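Local coordinates for protein KmHsv2 (Kluyveromyces marxianus, PDB 3VU4) that probably binds phosphoinositides and folds as a seven-bladed beta-propeller of the PROPPIN family, at residues K199-N204 with V210-Q215; L255-D260 with H265-F270; D260-H265 with R307-A312; S294-K299 with F332-D337. One frame throughout, in Å; residues are numbered along the deposited sequence.

Interaction 1. Residues K199-N204 with V210-Q215; sequences KMVRLN and VATCSQ. With SO4 (sulfate ion), chain E.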
loop_
_atom_site.group_PDB
_atom_site.type_symbol
_atom_site.label_atom_id
_atom_site.label_comp_id
_atom_site.label_asym_id
_atom_site.label_seq_id
_atom_site.Cartn_x
_atom_site.Cartn_y
_atom_site.Cartn_z
ATOM N N LYS A 199 10.760 -7.400 3.389
ATOM C CA LYS A 199 9.405 -7.919 3.330
ATOM C C LYS A 199 8.572 -7.090 2.359
ATOM O O LYS A 199 7.921 -7.636 1.462
ATOM C CB LYS A 199 8.778 -7.891 4.725
ATOM C CG LYS A 199 7.343 -8.407 4.785
ATOM C CD LYS A 199 7.233 -9.788 4.186
ATOM C CE LYS A 199 5.843 -10.359 4.373
ATOM N NZ LYS A 199 5.667 -11.563 3.517
ATOM N N MET A 200 8.595 -5.773 2.544
ATOM C CA MET A 200 7.857 -4.852 1.680
ATOM C C MET A 200 8.335 -3.424 1.901
ATOM O O MET A 200 8.927 -3.123 2.940
ATOM C CB MET A 200 6.362 -4.910 1.982
ATOM C CG MET A 200 6.012 -4.500 3.397
ATOM S SD MET A 200 4.238 -4.443 3.674
ATOM C CE MET A 200 3.980 -6.105 4.219
ATOM N N VAL A 201 8.095 -2.553 0.924
ATOM C CA VAL A 201 8.473 -1.149 1.064
ATOM C C VAL A 201 7.247 -0.300 0.781
ATOM O O VAL A 201 6.386 -0.685 -0.003
ATOM C CB VAL A 201 9.642 -0.740 0.123
ATOM C CG1 VAL A 201 10.871 -1.602 0.424
ATOM C CG2 VAL A 201 9.231 -0.843 -1.315
ATOM N N ARG A 202 7.157 0.851 1.435
ATOM C CA ARG A 202 6.001 1.710 1.255
ATOM C C ARG A 202 6.334 3.195 1.195
ATOM O O ARG A 202 6.970 3.745 2.103
ATOM C CB ARG A 202 5.005 1.457 2.389
ATOM C CG ARG A 202 4.387 0.061 2.384
ATOM C CD ARG A 202 3.282 -0.042 1.336
ATOM N NE ARG A 202 2.576 -1.318 1.404
ATOM C CZ ARG A 202 3.028 -2.466 0.907
ATOM N NH1 ARG A 202 4.195 -2.524 0.282
ATOM N NH2 ARG A 202 2.315 -3.570 1.054
ATOM N N LEU A 203 5.889 3.833 0.116
ATOM C CA LEU A 203 6.086 5.258 -0.094
ATOM C C LEU A 203 4.938 6.018 0.561
ATOM O O LEU A 203 3.803 5.535 0.580
ATOM C CB LEU A 203 6.098 5.579 -1.588
ATOM C CG LEU A 203 7.310 5.130 -2.405
ATOM C CD1 LEU A 203 7.029 5.329 -3.887
ATOM C CD2 LEU A 203 8.542 5.914 -1.979
ATOM N N ASN A 204 5.232 7.193 1.116
ATOM C CA ASN A 204 4.181 8.001 1.716
ATOM C C ASN A 204 3.528 8.805 0.582
ATOM O O ASN A 204 4.026 8.809 -0.546
ATOM C CB ASN A 204 4.738 8.902 2.840
ATOM C CG ASN A 204 5.779 9.918 2.355
ATOM O OD1 ASN A 204 6.298 9.836 1.238
ATOM N ND2 ASN A 204 6.100 10.876 3.224
ATOM N N VAL A 210 10.124 6.695 2.490
ATOM C CA VAL A 210 9.791 5.312 2.179
ATOM C C VAL A 210 9.986 4.465 3.432
ATOM O O VAL A 210 11.023 4.551 4.082
ATOM C CB VAL A 210 10.659 4.759 1.032
ATOM C CG1 VAL A 210 12.137 4.818 1.404
ATOM C CG2 VAL A 210 10.231 3.344 0.709
ATOM N N ALA A 211 8.976 3.673 3.786
ATOM C CA ALA A 211 9.064 2.821 4.970
ATOM C C ALA A 211 9.419 1.401 4.545
ATOM O O ALA A 211 8.892 0.889 3.546
ATOM C CB ALA A 211 7.734 2.828 5.728
ATOM N N THR A 212 10.318 0.772 5.289
ATOM C CA THR A 212 10.734 -0.590 4.967
ATOM C C THR A 212 10.702 -1.500 6.184
ATOM O O THR A 212 10.728 -1.053 7.331
ATOM C CB THR A 212 12.180 -0.635 4.385
ATOM O OG1 THR A 212 13.132 -0.347 5.418
ATOM C CG2 THR A 212 12.338 0.384 3.273
ATOM N N CYS A 213 10.632 -2.790 5.926
ATOM C CA CYS A 213 10.644 -3.764 7.000
ATOM C C CYS A 213 11.099 -5.070 6.397
ATOM O O CYS A 213 10.822 -5.341 5.229
ATOM C CB CYS A 213 9.259 -3.921 7.619
ATOM S SG CYS A 213 8.071 -4.695 6.548
ATOM N N SER A 214 11.827 -5.861 7.175
ATOM C CA SER A 214 12.300 -7.139 6.680
ATOM C C SER A 214 11.401 -8.275 7.138
ATOM O O SER A 214 10.429 -8.059 7.859
ATOM C CB SER A 214 13.731 -7.409 7.136
ATOM O OG SER A 214 13.824 -7.543 8.524
ATOM N N GLN A 215 11.751 -9.484 6.690
ATOM C CA GLN A 215 11.040 -10.729 6.992
ATOM C C GLN A 215 11.316 -11.102 8.441
ATOM O O GLN A 215 12.484 -11.238 8.840
ATOM C CB GLN A 215 11.546 -11.863 6.067
ATOM C CG GLN A 215 11.524 -11.628 4.515
ATOM C CD GLN A 215 10.173 -11.950 3.797
ATOM O OE1 GLN A 215 9.276 -12.611 4.355
ATOM N NE2 GLN A 215 10.052 -11.494 2.539
HETATM S S SO4 E . 17.266 -6.292 9.836
HETATM O O1 SO4 E . 18.060 -5.158 9.327
HETATM O O2 SO4 E . 15.974 -5.784 10.331
HETATM O O3 SO4 E . 17.014 -7.271 8.762
HETATM O O4 SO4 E . 18.020 -6.956 10.916
HETATM O O HOH W 1 8.667 -10.543 0.263
#
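Arg202 and Ala211 face each other as an antiparallel hydrogen-bonded pair: Arg202 N gives to Ala211 O at 2.7 Å, and Ala211 N answers to Arg202 O at 2.6 Å. Farther along, Lys199 N bonds to Cys213 O at 2.8 Å, whereas the bond from Cys213 N to Met200 O is weak at 3.5 Å. On the face bearing Met200, Cys213 SG lies 3.8 Å from Met200 CG. The other face carries beta-branched Val201, Thr212 and Val210, which suit extended strands, with Leu203 beside them; there Val201 CG1 meets Thr212 CG2 at 3.8 Å, and Leu203 CD2 rests against Val210 CB. The hairpin supplies the first two strands of a four-stranded propeller blade. At its end the Lys199 and Gln215 side chains cross at about a right angle; Lys199 bends at chi2 (54°), which carries its CD to 3.5 Å from Gln215 OE1. With an alanine in place of Lys199 the Gln215 amide would probably lose that support and be freer to turn. Behind this first shell, Arg202 NH1 bonds to Val201 O at 2.9 Å from above the carbonyl plane; Met200 SD lies over the rim of one guanidinium face, and Asp245 forms a salt bridge with NH2. Ser214 OG binds a sulfate, also held by His194, Arg221 and the backbone nitrogens of Thr195 and Asn196; the ion probably came from the crystallisation liquor.

Interaction 2. Residues L255-D260 with H265-F270; sequences LAVVSD and HVFEIF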
loop_
_atom_site.group_PDB
_atom_site.type_symbol
_atom_site.label_atom_id
_atom_site.label_comp_id
_atom_site.label_asym_id
_atom_site.label_seq_id
_atom_site.Cartn_x
_atom_site.Cartn_y
_atom_site.Cartn_z
ATOM N N LEU A 255 2.069 5.710 10.631
ATOM C CA LEU A 255 2.265 4.519 9.832
ATOM C C LEU A 255 1.474 3.384 10.494
ATOM O O LEU A 255 1.644 3.125 11.690
ATOM C CB LEU A 255 3.754 4.192 9.804
ATOM C CG LEU A 255 4.292 3.150 8.846
ATOM C CD1 LEU A 255 3.907 3.510 7.430
ATOM C CD2 LEU A 255 5.795 3.097 9.000
ATOM N N ALA A 256 0.587 2.742 9.733
ATOM C CA ALA A 256 -0.199 1.626 10.267
ATOM C C ALA A 256 0.363 0.318 9.744
ATOM O O ALA A 256 0.727 0.209 8.573
ATOM C CB ALA A 256 -1.673 1.750 9.877
ATOM N N VAL A 257 0.446 -0.663 10.628
ATOM C CA VAL A 257 0.941 -1.981 10.268
ATOM C C VAL A 257 -0.033 -3.041 10.783
ATOM O O VAL A 257 -0.533 -2.943 11.909
ATOM C CB VAL A 257 2.338 -2.255 10.891
ATOM C CG1 VAL A 257 2.781 -3.693 10.602
ATOM C CG2 VAL A 257 3.350 -1.282 10.336
ATOM N N VAL A 258 -0.314 -4.040 9.953
ATOM C CA VAL A 258 -1.182 -5.137 10.356
ATOM C C VAL A 258 -0.330 -6.393 10.245
ATOM O O VAL A 258 0.290 -6.622 9.209
ATOM C CB VAL A 258 -2.400 -5.291 9.423
ATOM C CG1 VAL A 258 -3.223 -6.497 9.843
ATOM C CG2 VAL A 258 -3.256 -4.064 9.480
ATOM N N SER A 259 -0.287 -7.195 11.306
ATOM C CA SER A 259 0.479 -8.447 11.295
ATOM C C SER A 259 -0.488 -9.607 11.040
ATOM O O SER A 259 -1.702 -9.403 11.054
ATOM C CB SER A 259 1.150 -8.665 12.639
ATOM O OG SER A 259 0.165 -8.903 13.632
ATOM N N ASP A 260 0.024 -10.818 10.810
ATOM C CA ASP A 260 -0.893 -11.935 10.581
ATOM C C ASP A 260 -1.443 -12.503 11.885
ATOM O O ASP A 260 -2.126 -13.523 11.887
ATOM C CB ASP A 260 -0.272 -13.050 9.726
ATOM C CG ASP A 260 0.977 -13.630 10.327
ATOM O OD1 ASP A 260 1.154 -13.565 11.563
ATOM O OD2 ASP A 260 1.788 -14.176 9.551
ATOM N N HIS A 265 -1.257 -1.911 14.390
ATOM C CA HIS A 265 -0.312 -1.073 15.131
ATOM C C HIS A 265 -0.123 0.258 14.407
ATOM O O HIS A 265 -0.162 0.323 13.175
ATOM C CB HIS A 265 1.062 -1.747 15.226
ATOM C CG HIS A 265 1.023 -3.157 15.734
ATOM N ND1 HIS A 265 1.030 -3.468 17.077
ATOM C CD2 HIS A 265 0.988 -4.340 15.072
ATOM C CE1 HIS A 265 1.001 -4.780 17.221
ATOM N NE2 HIS A 265 0.975 -5.332 16.020
ATOM N N VAL A 266 0.091 1.320 15.171
ATOM C CA VAL A 266 0.309 2.626 14.579
ATOM C C VAL A 266 1.603 3.199 15.121
ATOM O O VAL A 266 1.819 3.214 16.331
ATOM C CB VAL A 266 -0.836 3.595 14.908
ATOM C CG1 VAL A 266 -0.480 4.996 14.428
ATOM C CG2 VAL A 266 -2.128 3.111 14.254
ATOM N N PHE A 267 2.473 3.639 14.215
ATOM C CA PHE A 267 3.750 4.242 14.590
ATOM C C PHE A 267 3.690 5.715 14.199
ATOM O O PHE A 267 3.048 6.085 13.206
ATOM C CB PHE A 267 4.904 3.538 13.874
ATOM C CG PHE A 267 5.068 2.108 14.274
ATOM C CD1 PHE A 267 5.789 1.772 15.407
ATOM C CD2 PHE A 267 4.469 1.090 13.533
ATOM C CE1 PHE A 267 5.917 0.433 15.804
ATOM C CE2 PHE A 267 4.589 -0.236 13.918
ATOM C CZ PHE A 267 5.313 -0.569 15.055
ATOM N N GLU A 268 4.358 6.557 14.972
ATOM C CA GLU A 268 4.327 7.987 14.702
ATOM C C GLU A 268 5.614 8.550 14.110
ATOM O O GLU A 268 6.668 8.490 14.747
ATOM C CB GLU A 268 3.972 8.722 16.001
ATOM C CG GLU A 268 4.085 10.244 15.945
ATOM C CD GLU A 268 3.711 10.891 17.270
ATOM O OE1 GLU A 268 2.501 11.060 17.533
ATOM O OE2 GLU A 268 4.628 11.210 18.058
ATOM N N ILE A 269 5.527 9.092 12.894
ATOM C CA ILE A 269 6.686 9.702 12.235
ATOM C C ILE A 269 6.885 11.140 12.759
ATOM O O ILE A 269 8.011 11.576 13.031
ATOM C CB ILE A 269 6.524 9.702 10.693
ATOM C CG1 ILE A 269 6.864 8.313 10.133
ATOM C CG2 ILE A 269 7.434 10.749 10.060
ATOM C CD1 ILE A 269 5.842 7.236 10.448
ATOM N N PHE A 270 5.793 11.880 12.891
ATOM C CA PHE A 270 5.862 13.226 13.448
ATOM C C PHE A 270 4.514 13.538 14.079
ATOM O O PHE A 270 3.485 13.037 13.616
ATOM C CB PHE A 270 6.257 14.263 12.379
ATOM C CG PHE A 270 5.183 14.579 11.369
ATOM C CD1 PHE A 270 4.131 15.433 11.691
ATOM C CD2 PHE A 270 5.266 14.075 10.065
ATOM C CE1 PHE A 270 3.173 15.793 10.735
ATOM C CE2 PHE A 270 4.317 14.427 9.101
ATOM C CZ PHE A 270 3.267 15.290 9.441
#
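Leu255 and Phe267 exchange two backbone hydrogen bonds, Leu255 N to Phe267 O at 2.8 Å and Phe267 N to Leu255 O at 2.7 Å. Val257 and His265 repeat the pattern, with Val257 N to His265 O and His265 N to Val257 O each 2.8 Å. Between these two pairs, the non-hydrogen-bonded Ala256 and Val266 bring their backbones close enough for CA-H...O contacts, Ala256 CA lying 3.2 Å from His265 O. The pairing makes the hairpin of strands 254-259 and 263-268, the second and third strands of a propeller blade. Apolar packing dominates the face bearing Leu255, Val257 and Phe267, with His265 as its polar member at one end. Val257 CG2 touches the Phe267 ring at its edge, 3.9 Å from CE2, and this diagonal contact links neighbouring pairs. Beyond the strand end, Ile269 bends back through chi2 (71°), which sets CD1 3.7 Å from Leu255 CB. Ile220 of the preceding blade packs on Leu255, Val257 and Phe267, and bulky hydrocarbon suits the part it covers. On the other face, a small methyl at Ala256 suits a close approach to Ile311 and Trp313 of the following blade. Polar groups are few. The His265 ring has Ser259 OG at its edge, near its plane, while its ND1 is directed to the Asn297 side chain. Ser259 OG itself accepts a hydrogen bond from Lys261 N in the turn.

Interaction 3. Residues D260-H265 with R307-A312; sequences DKWTLH and RGCKIA
Trp262 sets the edge of its indole against Arg307 O and Cys309 SG, with Gly308 CA close by. The closest packing is at the far corner of the six-membered ring, where the reach of the indole brings CH2 to 3.7 Å from Gly308 CA. Next to it, Trp262 CZ3 is 3.9 Å from Cys309 SG. This sulfur-aromatic contact is made at the ring edge, since SG stands 5.2 Å from the centroid of the Trp262 six-membered ring and 76° off its normal. Arg307 O also lies near the ring plane, 3.9 Å from Trp262 CH2. Trp262 sits in the turn between strands 254-259 and 263-268 with positive phi (65°), and its chi1 of -51° puts CG beside its own backbone N, sending the indole over to the entrance of the next blade. Cys309 is buried here, packed also on Val258, Val321 and Trp323, a place suited to a small, weakly polar side chain. Deeper in, the approach is buried but loose, Leu264 CD1 and Ile311 CD1 being 4.5 Å apart. The solvent side is at Arg307, whose CB points away from the tryptophan segment; the residue is exposed, as suits a long charged group. With a serine in place of Trp262, Gly308 and Cys309 would probably lose their cover on this side, leaving a gap at the blade junction. Since no hydrogen bond crosses between the two segments, the contact rests on shape and dispersion, with a weakly polar sulfur at the ring edge.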
loop_
_atom_site.group_PDB
_atom_site.type_symbol
_atom_site.label_atom_id
_atom_site.label_comp_id
_atom_site.label_asym_id
_atom_site.label_seq_id
_atom_site.Cartn_x
_atom_site.Cartn_y
_atom_site.Cartn_z
ATOM N N ASP A 260 0.024 -10.818 10.810
ATOM C CA ASP A 260 -0.893 -11.935 10.581
ATOM C C ASP A 260 -1.443 -12.503 11.885
ATOM O O ASP A 260 -2.126 -13.523 11.887
ATOM C CB ASP A 260 -0.272 -13.050 9.726
ATOM C CG ASP A 260 0.977 -13.630 10.327
ATOM O OD1 ASP A 260 1.154 -13.565 11.563
ATOM O OD2 ASP A 260 1.788 -14.176 9.551
ATOM N N LYS A 261 -1.132 -11.844 12.997
ATOM C CA LYS A 261 -1.691 -12.245 14.286
ATOM C C LYS A 261 -2.991 -11.428 14.296
ATOM O O LYS A 261 -3.819 -11.534 15.196
ATOM C CB LYS A 261 -0.774 -11.815 15.442
ATOM N N TRP A 262 -3.139 -10.616 13.252
ATOM C CA TRP A 262 -4.282 -9.737 13.041
ATOM C C TRP A 262 -4.389 -8.647 14.104
ATOM O O TRP A 262 -5.440 -8.406 14.701
ATOM C CB TRP A 262 -5.562 -10.565 12.925
ATOM C CG TRP A 262 -5.384 -11.653 11.911
ATOM C CD1 TRP A 262 -5.427 -12.995 12.138
ATOM C CD2 TRP A 262 -4.994 -11.494 10.537
ATOM N NE1 TRP A 262 -5.078 -13.682 11.002
ATOM C CE2 TRP A 262 -4.803 -12.786 10.003
ATOM C CE3 TRP A 262 -4.778 -10.387 9.710
ATOM C CZ2 TRP A 262 -4.411 -13.003 8.677
ATOM C CZ3 TRP A 262 -4.388 -10.601 8.390
ATOM C CH2 TRP A 262 -4.205 -11.901 7.891
ATOM N N THR A 263 -3.261 -7.986 14.318
ATOM C CA THR A 263 -3.174 -6.890 15.256
ATOM C C THR A 263 -2.767 -5.637 14.483
ATOM O O THR A 263 -1.830 -5.660 13.688
ATOM C CB THR A 263 -2.148 -7.181 16.327
ATOM O OG1 THR A 263 -2.556 -8.343 17.053
ATOM C CG2 THR A 263 -2.041 -6.020 17.276
ATOM N N LEU A 264 -3.498 -4.554 14.702
ATOM C CA LEU A 264 -3.222 -3.296 14.028
ATOM C C LEU A 264 -2.349 -2.437 14.943
ATOM O O LEU A 264 -2.651 -2.282 16.125
ATOM C CB LEU A 264 -4.546 -2.595 13.705
ATOM C CG LEU A 264 -4.511 -1.260 12.965
ATOM C CD1 LEU A 264 -3.772 -1.427 11.644
ATOM C CD2 LEU A 264 -5.942 -0.759 12.738
ATOM N N HIS A 265 -1.257 -1.911 14.390
ATOM C CA HIS A 265 -0.312 -1.073 15.131
ATOM C C HIS A 265 -0.123 0.258 14.407
ATOM O O HIS A 265 -0.162 0.323 13.175
ATOM C CB HIS A 265 1.062 -1.747 15.226
ATOM C CG HIS A 265 1.023 -3.157 15.734
ATOM N ND1 HIS A 265 1.030 -3.468 17.077
ATOM C CD2 HIS A 265 0.988 -4.340 15.072
ATOM C CE1 HIS A 265 1.001 -4.780 17.221
ATOM N NE2 HIS A 265 0.975 -5.332 16.020
ATOM N N ARG A 307 -7.715 -14.827 5.022
ATOM C CA ARG A 307 -6.692 -15.048 4.015
ATOM C C ARG A 307 -5.642 -13.987 4.327
ATOM O O ARG A 307 -4.551 -14.293 4.822
ATOM C CB ARG A 307 -7.259 -14.841 2.612
ATOM C CG ARG A 307 -8.265 -15.901 2.197
ATOM C CD ARG A 307 -8.801 -15.609 0.808
ATOM N NE ARG A 307 -10.099 -16.242 0.592
ATOM C CZ ARG A 307 -10.980 -15.846 -0.324
ATOM N NH1 ARG A 307 -10.698 -14.813 -1.116
ATOM N NH2 ARG A 307 -12.148 -16.471 -0.435
ATOM N N GLY A 308 -5.994 -12.737 4.059
ATOM C CA GLY A 308 -5.095 -11.638 4.345
ATOM C C GLY A 308 -5.928 -10.379 4.385
ATOM O O GLY A 308 -7.113 -10.440 4.716
ATOM N N CYS A 309 -5.325 -9.241 4.065
ATOM C CA CYS A 309 -6.064 -7.989 4.032
ATOM C C CYS A 309 -5.176 -6.891 3.494
ATOM O O CYS A 309 -3.977 -7.096 3.290
ATOM C CB CYS A 309 -6.581 -7.602 5.431
ATOM S SG CYS A 309 -5.322 -7.169 6.678
ATOM N N LYS A 310 -5.786 -5.737 3.245
ATOM C CA LYS A 310 -5.080 -4.557 2.754
ATOM C C LYS A 310 -5.679 -3.387 3.492
ATOM O O LYS A 310 -6.890 -3.346 3.708
ATOM C CB LYS A 310 -5.265 -4.379 1.242
ATOM C CG LYS A 310 -4.519 -5.429 0.457
ATOM C CD LYS A 310 -4.430 -5.145 -1.025
ATOM C CE LYS A 310 -3.629 -6.264 -1.681
ATOM N NZ LYS A 310 -3.501 -6.126 -3.152
ATOM N N ILE A 311 -4.837 -2.449 3.901
ATOM C CA ILE A 311 -5.332 -1.292 4.629
ATOM C C ILE A 311 -5.053 -0.011 3.862
ATOM O O ILE A 311 -4.237 0.016 2.939
ATOM C CB ILE A 311 -4.710 -1.227 6.044
ATOM C CG1 ILE A 311 -3.215 -0.933 5.972
ATOM C CG2 ILE A 311 -4.884 -2.580 6.742
ATOM C CD1 ILE A 311 -2.500 -1.100 7.301
ATOM N N ALA A 312 -5.755 1.048 4.231
ATOM C CA ALA A 312 -5.571 2.330 3.573
ATOM C C ALA A 312 -6.121 3.442 4.447
ATOM O O ALA A 312 -7.245 3.354 4.954
ATOM C CB ALA A 312 -6.269 2.331 2.219
#

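Interaction 4. Residues S294-K299 with F332-D337; sequences SLCNFK and FKVVFD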
loop_
_atom_site.group_PDB
_atom_site.type_symbol
_atom_site.label_atom_id
_atom_site.label_comp_id
_atom_site.label_asym_id
_atom_site.label_seq_id
_atom_site.Cartn_x
_atom_site.Cartn_y
_atom_site.Cartn_z
ATOM N N SER A 294 5.094 1.160 18.981
ATOM C CA SER A 294 3.739 1.439 18.529
ATOM C C SER A 294 2.964 2.356 19.495
ATOM O O SER A 294 3.075 2.228 20.713
ATOM C CB SER A 294 2.985 0.118 18.380
ATOM O OG SER A 294 1.617 0.335 18.072
ATOM N N LEU A 295 2.176 3.269 18.941
ATOM C CA LEU A 295 1.366 4.183 19.743
ATOM C C LEU A 295 0.203 3.429 20.373
ATOM O O LEU A 295 -0.195 3.703 21.500
ATOM C CB LEU A 295 0.805 5.297 18.865
ATOM C CG LEU A 295 1.370 6.695 19.079
ATOM C CD1 LEU A 295 2.886 6.641 19.196
ATOM C CD2 LEU A 295 0.921 7.582 17.917
ATOM N N CYS A 296 -0.343 2.482 19.622
ATOM C CA CYS A 296 -1.465 1.685 20.086
ATOM C C CYS A 296 -1.514 0.374 19.326
ATOM O O CYS A 296 -1.109 0.307 18.168
ATOM C CB CYS A 296 -2.773 2.459 19.891
ATOM S SG CYS A 296 -2.973 3.199 18.252
ATOM N N ASN A 297 -2.013 -0.665 19.989
ATOM C CA ASN A 297 -2.112 -1.992 19.400
ATOM C C ASN A 297 -3.536 -2.496 19.519
ATOM O O ASN A 297 -3.999 -2.833 20.606
ATOM C CB ASN A 297 -1.162 -2.944 20.118
ATOM C CG ASN A 297 0.247 -2.381 20.225
ATOM O OD1 ASN A 297 0.851 -1.997 19.219
ATOM N ND2 ASN A 297 0.777 -2.328 21.445
ATOM N N PHE A 298 -4.223 -2.563 18.389
ATOM C CA PHE A 298 -5.608 -3.000 18.361
ATOM C C PHE A 298 -5.745 -4.407 17.784
ATOM O O PHE A 298 -5.216 -4.706 16.721
ATOM C CB PHE A 298 -6.400 -2.009 17.516
ATOM C CG PHE A 298 -7.871 -2.257 17.498
ATOM C CD1 PHE A 298 -8.699 -1.670 18.448
ATOM C CD2 PHE A 298 -8.444 -3.033 16.492
ATOM C CE1 PHE A 298 -10.071 -1.847 18.388
ATOM C CE2 PHE A 298 -9.821 -3.217 16.425
ATOM C CZ PHE A 298 -10.635 -2.627 17.366
ATOM N N LYS A 299 -6.458 -5.274 18.489
ATOM C CA LYS A 299 -6.663 -6.637 18.013
ATOM C C LYS A 299 -7.905 -6.715 17.133
ATOM O O LYS A 299 -9.022 -6.431 17.568
ATOM C CB LYS A 299 -6.765 -7.608 19.193
ATOM C CG LYS A 299 -5.468 -7.671 20.004
ATOM C CD LYS A 299 -5.470 -8.785 21.043
ATOM C CE LYS A 299 -4.128 -8.850 21.776
ATOM N NZ LYS A 299 -4.081 -9.930 22.813
ATOM N N PHE A 332 -11.730 2.335 10.706
ATOM C CA PHE A 332 -11.220 2.571 12.053
ATOM C C PHE A 332 -10.786 4.018 12.269
ATOM O O PHE A 332 -10.417 4.721 11.331
ATOM C CB PHE A 332 -10.038 1.636 12.351
ATOM C CG PHE A 332 -10.374 0.170 12.246
ATOM C CD1 PHE A 332 -10.450 -0.459 11.001
ATOM C CD2 PHE A 332 -10.635 -0.581 13.391
ATOM C CE1 PHE A 332 -10.780 -1.820 10.897
ATOM C CE2 PHE A 332 -10.968 -1.941 13.299
ATOM C CZ PHE A 332 -11.041 -2.562 12.046
ATOM N N LYS A 333 -10.823 4.453 13.518
ATOM C CA LYS A 333 -10.436 5.813 13.866
ATOM C C LYS A 333 -9.342 5.749 14.934
ATOM O O LYS A 333 -9.435 4.969 15.890
ATOM C CB LYS A 333 -11.656 6.565 14.402
ATOM C CG LYS A 333 -11.914 7.948 13.805
ATOM C CD LYS A 333 -11.066 9.025 14.451
ATOM C CE LYS A 333 -11.755 10.393 14.379
ATOM N NZ LYS A 333 -11.932 10.917 12.992
ATOM N N VAL A 334 -8.293 6.543 14.752
ATOM C CA VAL A 334 -7.197 6.599 15.714
ATOM C C VAL A 334 -7.421 7.893 16.489
ATOM O O VAL A 334 -7.460 8.976 15.908
ATOM C CB VAL A 334 -5.827 6.624 15.009
ATOM C CG1 VAL A 334 -4.717 6.612 16.035
ATOM C CG2 VAL A 334 -5.697 5.424 14.090
ATOM N N VAL A 335 -7.571 7.774 17.800
ATOM C CA VAL A 335 -7.852 8.927 18.640
ATOM C C VAL A 335 -7.021 8.997 19.913
ATOM O O VAL A 335 -6.755 7.973 20.548
ATOM C CB VAL A 335 -9.337 8.907 19.051
ATOM C CG1 VAL A 335 -9.671 10.123 19.903
ATOM C CG2 VAL A 335 -10.208 8.835 17.809
ATOM N N PHE A 336 -6.622 10.209 20.294
ATOM C CA PHE A 336 -5.858 10.375 21.520
ATOM C C PHE A 336 -6.801 10.685 22.678
ATOM O O PHE A 336 -7.629 11.592 22.599
ATOM C CB PHE A 336 -4.819 11.498 21.409
ATOM C CG PHE A 336 -3.834 11.510 22.556
ATOM C CD1 PHE A 336 -2.810 10.562 22.621
ATOM C CD2 PHE A 336 -3.977 12.409 23.613
ATOM C CE1 PHE A 336 -1.947 10.507 23.719
ATOM C CE2 PHE A 336 -3.114 12.361 24.716
ATOM C CZ PHE A 336 -2.101 11.408 24.768
ATOM N N ASP A 337 -6.662 9.914 23.746
ATOM C CA ASP A 337 -7.468 10.059 24.949
ATOM C C ASP A 337 -6.590 10.751 26.001
ATOM O O ASP A 337 -5.689 10.115 26.557
ATOM C CB ASP A 337 -7.858 8.666 25.439
ATOM C CG ASP A 337 -8.901 8.696 26.525
ATOM O OD1 ASP A 337 -10.088 8.864 26.187
ATOM O OD2 ASP A 337 -8.538 8.551 27.712
#
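Two neighbouring propeller blades meet here through their outer parts: strand 296-299, the last strand of one four-stranded sheet, lies against strand 328-337, the third of the next. The joint is carried by a pair of phenylalanines. Phe332 directs its edge at the face of Phe298 in an offset edge-to-face pair, the ring centroids 5.6 Å apart and the planes at 72°. The closest atoms are Phe298 CE2 and Phe332 CE2, at 3.6 Å. Both side chains leave their strands toward the other segment, but by different torsions: Phe298 has CG anti to its backbone N (chi1 -175°), whereas Phe332 has CG beside the backbone N (chi1 -59°), and the two side chains meet at about a right angle. Large flat rings suit this place because they can span the distance between two segments with no hydrogen bond between them. Farther along, smaller groups meet more lightly, Cys296 SG lying 4.4 Å from Val334 CG1; the CA atoms of Cys296 and Val334 remain 8.7 Å apart. Each strand is fixed from within its own sheet, Phe298 by backbone bonding with Leu264 and Phe332 with Leu319. Cys296 packs on Val266 of its own blade and on Ile345 of the next, so its modest sulfur side chain fits between the two sheets. Ser294 OG takes a weak bond from Cys296 N at 3.3 Å. Face-to-face apolar packing of adjacent sheets, with the backbone pairing of strands kept inside each sheet, is characteristic of the beta-propeller fold.

Interactions 1 and 2 lie within blades, each joining adjacent strands of a hairpin chiefly by backbone pairing, and they touch where Ala211 CB packs on Leu255 CD2. Interactions 3 and 4 instead join the blade of interaction 2 to the one that follows, with no hydrogen bond between their segments: interaction 3 by a sulfur-aromatic contact, interaction 4 by an aromatic pair. Interaction 3 is only partly buried; interaction 4 is buried although peripheral, its centre about 19 Å from the centre of the chain, against about 10 Å for that of interaction 1. Strand 263-268 serves both interactions 2 and 3 and pairs with strand 296-299 of interaction 4.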